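Local coordinates for monomethylamine corrinoid protein 1 (Methanosarcina barkeri, PDB 3EZX), which carries methyl groups on a corrinoid cofactor between MtmB and MtbA in methanogenesis from methylamine, at residues 158-163 / 189-194; 164-169 / 173-178. All coordinates share one frame; numbering follows the deposited sequence.

Contact 1: 158-163 / 189-194; sequences SMLGQK and DKWIEE
W191 bridges two helical backbones that stay well apart; the nearest CA atoms are K163 CA and E194 CA, at 8.3 Å. W191 is the one residue of 189-194 with atoms within 4.5 Å of 158-163. Its CG lies anti to the backbone N (chi1 167°), and this throws the indole across the gap toward 158-163. The ring nitrogen is used. W191 NE1 donates to Q162 OE1 at 3.0 Å, with a bent N-H...O angle of 145°. NE1 lies in the carbonyl plane of the Q162 amide, while OE1 sits somewhat out of the indole plane; the two planes are 18° apart. The bond helps to set the rotation of the ring. M159 packs over one indole face. Its chain bends at chi3, so that the SD and CE atoms both sit above the five-membered ring. M159 SD is 4.3 Å from that ring's centroid and M159 CE is 4.2 Å from it, a Met-aromatic contact joined by a CH-pi contact. The six-membered ring meets aliphatic carbon and backbone carbonyl together. K163 CB meets W191 CH2 obliquely at 3.7 Å, and L160 CD2 reaches the same carbon at 4.1 Å. L160 O lies at the ring edge, near its plane. The M159 side chain is about 7 Å from the bound cobamide, so the contact lies close to the cofactor, without M159 touching it. The indole ties helix 189-195 to helix 156-159 and the start of helix 161-171 within the B12-binding domain, helix 189-195 following edge strand 179-183 of its parallel sheet.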
loop_
_atom_site.group_PDB
_atom_site.type_symbol
_atom_site.label_atom_id
_atom_site.label_comp_id
_atom_site.label_asym_id
_atom_site.label_seq_id
_atom_site.Cartn_x
_atom_site.Cartn_y
_atom_site.Cartn_z
ATOM N N SER A 158 9.867 -7.536 -9.521
ATOM C CA SER A 158 9.867 -7.778 -8.080
ATOM C C SER A 158 8.662 -8.616 -7.655
ATOM O O SER A 158 8.709 -9.321 -6.650
ATOM C CB SER A 158 9.861 -6.449 -7.319
ATOM O OG SER A 158 8.650 -5.742 -7.537
ATOM N N MET A 159 7.585 -8.533 -8.423
ATOM C CA MET A 159 6.371 -9.285 -8.133
ATOM C C MET A 159 6.568 -10.786 -8.325
ATOM O O MET A 159 5.927 -11.595 -7.654
ATOM C CB MET A 159 5.239 -8.811 -9.040
ATOM C CG MET A 159 3.961 -9.617 -8.907
ATOM S SD MET A 159 2.906 -9.409 -10.352
ATOM C CE MET A 159 3.662 -10.613 -11.481
ATOM N N LEU A 160 7.449 -11.152 -9.250
ATOM C CA LEU A 160 7.726 -12.556 -9.533
ATOM C C LEU A 160 8.310 -13.255 -8.313
ATOM O O LEU A 160 8.059 -14.444 -8.084
ATOM C CB LEU A 160 8.691 -12.670 -10.714
ATOM C CG LEU A 160 8.177 -12.002 -11.995
ATOM C CD1 LEU A 160 9.198 -12.150 -13.112
ATOM C CD2 LEU A 160 6.846 -12.621 -12.391
ATOM N N GLY A 161 9.084 -12.509 -7.531
ATOM C CA GLY A 161 9.687 -13.068 -6.335
ATOM C C GLY A 161 8.685 -13.480 -5.268
ATOM O O GLY A 161 9.049 -14.125 -4.285
ATOM N N GLN A 162 7.424 -13.109 -5.448
ATOM C CA GLN A 162 6.398 -13.460 -4.476
ATOM C C GLN A 162 6.142 -14.951 -4.578
ATOM O O GLN A 162 5.740 -15.590 -3.608
ATOM C CB GLN A 162 5.109 -12.687 -4.750
ATOM C CG GLN A 162 5.304 -11.183 -4.771
ATOM C CD GLN A 162 4.015 -10.425 -5.009
ATOM O OE1 GLN A 162 3.238 -10.761 -5.900
ATOM N NE2 GLN A 162 3.789 -9.384 -4.217
ATOM N N LYS A 163 6.375 -15.502 -5.763
ATOM C CA LYS A 163 6.181 -16.927 -5.973
ATOM C C LYS A 163 7.162 -17.633 -5.053
ATOM O O LYS A 163 6.775 -18.464 -4.230
ATOM C CB LYS A 163 6.462 -17.303 -7.431
ATOM C CG LYS A 163 6.158 -18.760 -7.753
ATOM C CD LYS A 163 6.335 -19.070 -9.230
ATOM C CE LYS A 163 5.999 -20.526 -9.527
ATOM N NZ LYS A 163 6.109 -20.853 -10.979
ATOM N N ASP A 189 -5.609 -11.183 -10.067
ATOM C CA ASP A 189 -6.347 -12.233 -9.379
ATOM C C ASP A 189 -5.915 -13.591 -9.915
ATOM O O ASP A 189 -6.169 -14.627 -9.303
ATOM C CB ASP A 189 -7.852 -12.026 -9.562
ATOM C CG ASP A 189 -8.452 -11.173 -8.461
ATOM O OD1 ASP A 189 -7.671 -10.553 -7.710
ATOM O OD2 ASP A 189 -9.694 -11.116 -8.342
ATOM N N LYS A 190 -5.244 -13.563 -11.063
ATOM C CA LYS A 190 -4.738 -14.770 -11.702
ATOM C C LYS A 190 -3.475 -15.220 -10.972
ATOM O O LYS A 190 -3.384 -16.346 -10.477
ATOM C CB LYS A 190 -4.385 -14.489 -13.167
ATOM C CG LYS A 190 -5.482 -13.819 -13.979
ATOM C CD LYS A 190 -5.098 -13.767 -15.454
ATOM C CE LYS A 190 -6.109 -12.986 -16.282
ATOM N NZ LYS A 190 -6.053 -11.526 -15.999
ATOM N N TRP A 191 -2.504 -14.314 -10.917
ATOM C CA TRP A 191 -1.224 -14.574 -10.274
ATOM C C TRP A 191 -1.348 -15.041 -8.826
ATOM O O TRP A 191 -0.517 -15.814 -8.349
ATOM C CB TRP A 191 -0.353 -13.315 -10.367
ATOM C CG TRP A 191 0.866 -13.322 -9.505
ATOM C CD1 TRP A 191 1.020 -12.688 -8.308
ATOM C CD2 TRP A 191 2.113 -13.969 -9.781
ATOM N NE1 TRP A 191 2.286 -12.898 -7.819
ATOM C CE2 TRP A 191 2.977 -13.685 -8.702
ATOM C CE3 TRP A 191 2.582 -14.770 -10.831
ATOM C CZ2 TRP A 191 4.290 -14.161 -8.646
ATOM C CZ3 TRP A 191 3.890 -15.246 -10.774
ATOM C CH2 TRP A 191 4.726 -14.941 -9.686
ATOM N N ILE A 192 -2.389 -14.584 -8.136
ATOM C CA ILE A 192 -2.604 -14.962 -6.743
ATOM C C ILE A 192 -2.743 -16.472 -6.554
ATOM O O ILE A 192 -2.201 -17.038 -5.606
ATOM C CB ILE A 192 -3.858 -14.269 -6.166
ATOM C CG1 ILE A 192 -3.647 -12.753 -6.129
ATOM C CG2 ILE A 192 -4.151 -14.795 -4.767
ATOM C CD1 ILE A 192 -2.508 -12.304 -5.229
ATOM N N GLU A 193 -3.470 -17.125 -7.455
ATOM C CA GLU A 193 -3.660 -18.565 -7.356
ATOM C C GLU A 193 -2.527 -19.327 -8.022
ATOM O O GLU A 193 -2.206 -20.446 -7.619
ATOM C CB GLU A 193 -5.001 -18.982 -7.969
ATOM C CG GLU A 193 -6.213 -18.645 -7.106
ATOM C CD GLU A 193 -6.628 -17.187 -7.198
ATOM O OE1 GLU A 193 -5.759 -16.304 -7.049
ATOM O OE2 GLU A 193 -7.830 -16.927 -7.413
ATOM N N GLU A 194 -1.921 -18.721 -9.039
ATOM C CA GLU A 194 -0.816 -19.360 -9.740
ATOM C C GLU A 194 0.235 -19.736 -8.703
ATOM O O GLU A 194 0.803 -20.828 -8.746
ATOM C CB GLU A 194 -0.210 -18.407 -10.772
ATOM C CG GLU A 194 0.644 -19.097 -11.823
ATOM C CD GLU A 194 1.195 -18.128 -12.853
ATOM O OE1 GLU A 194 0.510 -17.126 -13.149
ATOM O OE2 GLU A 194 2.304 -18.373 -13.378
#

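Contact 2: 164-169 / 173-178; sequences DLMDRL and KLRDSV
R175 has CG anti to its own N (chi1 179°) and a bend at chi2 (67°), while M166 is bent at both chi2 and chi3; these turns bring the M166 methyl against the arginine. The two chains cross at a slant. M166 CE approaches R175 NE and CD, nearest NE at 3.2 Å, and it meets the guanidinium obliquely. The charged end itself looks elsewhere: R175 NH2 forms a salt bridge with D198 and a hydrogen bond to G196 O. The backbone link is made by one carbonyl. L169 O takes two N-H groups. L174 N donates to it at 2.8 Å, nearly in line with the C=O bond. R175 N sits 3.2 Å from the same L169 O, but above the carbonyl plane, with a bent N-H...O angle of 138°. The L174 N to L169 O bond runs from residue i+5 back to i, one residue longer than an alpha-helical bond, and K173 has a positive phi where the chain leaves the helix. An alanine in place of R175 would probably deprive D198 of this salt bridge and leave a gap beside the M166 methyl. The CA atoms of L169 and R175 are 5.1 Å apart. Around the turn, L169 packs on V136 of helix 132-141, L149 of strand 147-152 and C180 of strand 179-183. M166 rests on C180 and F182, and V178 on V147 and L149. L169, M166 and V178 thus pack the helix end and the turn against the parallel sheet.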
loop_
_atom_site.group_PDB
_atom_site.type_symbol
_atom_site.label_atom_id
_atom_site.label_comp_id
_atom_site.label_asym_id
_atom_site.label_seq_id
_atom_site.Cartn_x
_atom_site.Cartn_y
_atom_site.Cartn_z
ATOM N N ASP A 164 8.435 -17.282 -5.198
ATOM C CA ASP A 164 9.495 -17.856 -4.384
ATOM C C ASP A 164 9.116 -17.796 -2.908
ATOM O O ASP A 164 9.254 -18.779 -2.185
ATOM C CB ASP A 164 10.806 -17.098 -4.622
ATOM C CG ASP A 164 11.911 -17.513 -3.662
ATOM O OD1 ASP A 164 11.789 -17.245 -2.446
ATOM O OD2 ASP A 164 12.907 -18.107 -4.124
ATOM N N LEU A 165 8.636 -16.641 -2.463
ATOM C CA LEU A 165 8.239 -16.481 -1.072
ATOM C C LEU A 165 7.257 -17.586 -0.684
ATOM O O LEU A 165 7.500 -18.339 0.262
ATOM C CB LEU A 165 7.610 -15.100 -0.862
ATOM C CG LEU A 165 7.059 -14.715 0.515
ATOM C CD1 LEU A 165 8.074 -15.017 1.613
ATOM C CD2 LEU A 165 6.702 -13.231 0.503
ATOM N N MET A 166 6.153 -17.690 -1.418
ATOM C CA MET A 166 5.164 -18.719 -1.131
ATOM C C MET A 166 5.815 -20.099 -1.137
ATOM O O MET A 166 5.534 -20.928 -0.269
ATOM C CB MET A 166 4.020 -18.674 -2.151
ATOM C CG MET A 166 3.106 -17.479 -1.981
ATOM S SD MET A 166 2.542 -17.298 -0.274
ATOM C CE MET A 166 0.905 -17.989 -0.363
ATOM N N ASP A 167 6.692 -20.341 -2.107
ATOM C CA ASP A 167 7.366 -21.629 -2.183
ATOM C C ASP A 167 8.252 -21.872 -0.962
ATOM O O ASP A 167 8.369 -23.005 -0.494
ATOM C CB ASP A 167 8.214 -21.731 -3.456
ATOM C CG ASP A 167 7.378 -21.698 -4.723
ATOM O OD1 ASP A 167 6.279 -22.295 -4.731
ATOM O OD2 ASP A 167 7.828 -21.088 -5.717
ATOM N N ARG A 168 8.871 -20.814 -0.443
ATOM C CA ARG A 168 9.745 -20.949 0.718
ATOM C C ARG A 168 8.964 -21.133 2.009
ATOM O O ARG A 168 9.477 -21.701 2.970
ATOM C CB ARG A 168 10.673 -19.734 0.850
ATOM C CG ARG A 168 11.593 -19.513 -0.343
ATOM C CD ARG A 168 12.290 -20.802 -0.767
ATOM N NE ARG A 168 12.062 -21.103 -2.182
ATOM C CZ ARG A 168 12.444 -22.227 -2.785
ATOM N NH1 ARG A 168 13.078 -23.171 -2.100
ATOM N NH2 ARG A 168 12.191 -22.406 -4.077
ATOM N N LEU A 169 7.726 -20.652 2.035
ATOM C CA LEU A 169 6.901 -20.794 3.227
ATOM C C LEU A 169 6.489 -22.251 3.382
ATOM O O LEU A 169 6.288 -22.733 4.497
ATOM C CB LEU A 169 5.654 -19.909 3.138
ATOM C CG LEU A 169 5.851 -18.393 3.109
ATOM C CD1 LEU A 169 4.492 -17.711 3.171
ATOM C CD2 LEU A 169 6.711 -17.955 4.288
ATOM N N LYS A 173 7.337 -25.580 5.857
ATOM C CA LYS A 173 6.050 -25.988 6.409
ATOM C C LYS A 173 5.573 -24.959 7.427
ATOM O O LYS A 173 5.409 -25.257 8.609
ATOM C CB LYS A 173 6.181 -27.373 7.057
ATOM C CG LYS A 173 6.781 -28.422 6.120
ATOM C CD LYS A 173 6.746 -29.822 6.717
ATOM C CE LYS A 173 7.310 -30.847 5.738
ATOM N NZ LYS A 173 7.155 -32.248 6.227
ATOM N N LEU A 174 5.360 -23.739 6.943
ATOM C CA LEU A 174 4.928 -22.623 7.776
ATOM C C LEU A 174 3.660 -22.007 7.180
ATOM O O LEU A 174 2.909 -21.299 7.856
ATOM C CB LEU A 174 6.049 -21.582 7.816
ATOM C CG LEU A 174 6.134 -20.618 8.995
ATOM C CD1 LEU A 174 6.307 -21.401 10.279
ATOM C CD2 LEU A 174 7.310 -19.673 8.794
ATOM N N ARG A 175 3.440 -22.302 5.903
ATOM C CA ARG A 175 2.301 -21.811 5.133
ATOM C C ARG A 175 0.937 -21.847 5.820
ATOM O O ARG A 175 0.461 -20.839 6.335
ATOM C CB ARG A 175 2.207 -22.588 3.819
ATOM C CG ARG A 175 1.038 -22.187 2.935
ATOM C CD ARG A 175 1.202 -20.773 2.411
ATOM N NE ARG A 175 0.085 -20.383 1.560
ATOM C CZ ARG A 175 -1.118 -20.038 2.008
ATOM N NH1 ARG A 175 -1.376 -20.024 3.310
ATOM N NH2 ARG A 175 -2.069 -19.716 1.144
ATOM N N ASP A 176 0.317 -23.020 5.806
ATOM C CA ASP A 176 -1.009 -23.226 6.377
ATOM C C ASP A 176 -1.304 -22.559 7.721
ATOM O O ASP A 176 -2.466 -22.442 8.110
ATOM C CB ASP A 176 -1.285 -24.728 6.463
ATOM C CG ASP A 176 -1.033 -25.438 5.142
ATOM O OD1 ASP A 176 -1.536 -24.961 4.100
ATOM O OD2 ASP A 176 -0.333 -26.472 5.144
ATOM N N SER A 177 -0.270 -22.119 8.428
ATOM C CA SER A 177 -0.473 -21.460 9.716
ATOM C C SER A 177 -0.642 -19.946 9.562
ATOM O O SER A 177 -0.994 -19.257 10.521
ATOM C CB SER A 177 0.693 -21.761 10.668
ATOM O OG SER A 177 1.912 -21.215 10.193
ATOM N N VAL A 178 -0.392 -19.432 8.358
ATOM C CA VAL A 178 -0.530 -18.001 8.090
ATOM C C VAL A 178 -1.301 -17.711 6.800
ATOM O O VAL A 178 -1.275 -18.499 5.853
ATOM C CB VAL A 178 0.848 -17.300 7.980
ATOM C CG1 VAL A 178 1.663 -17.552 9.236
ATOM C CG2 VAL A 178 1.589 -17.785 6.738
#

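Chain order runs 158-163, 164-169, 173-178, then 189-194. The first two segments adjoin, and both contacts use helix 161-171. Contact 2 closes a short loop of three residues at the far end of that helix. Contact 1 closes a longer loop of 25 residues, which contains all of contact 2 and strand 179-183, an outermost strand of the parallel sheet. The contacts are therefore nested and do not cross. Their centres are 14 Å apart, with no further touch between them. Contact 2 ties the helix to the turn leading into strand 179-183; contact 1 ties the start of the same helix to helix 189-195, which follows that strand.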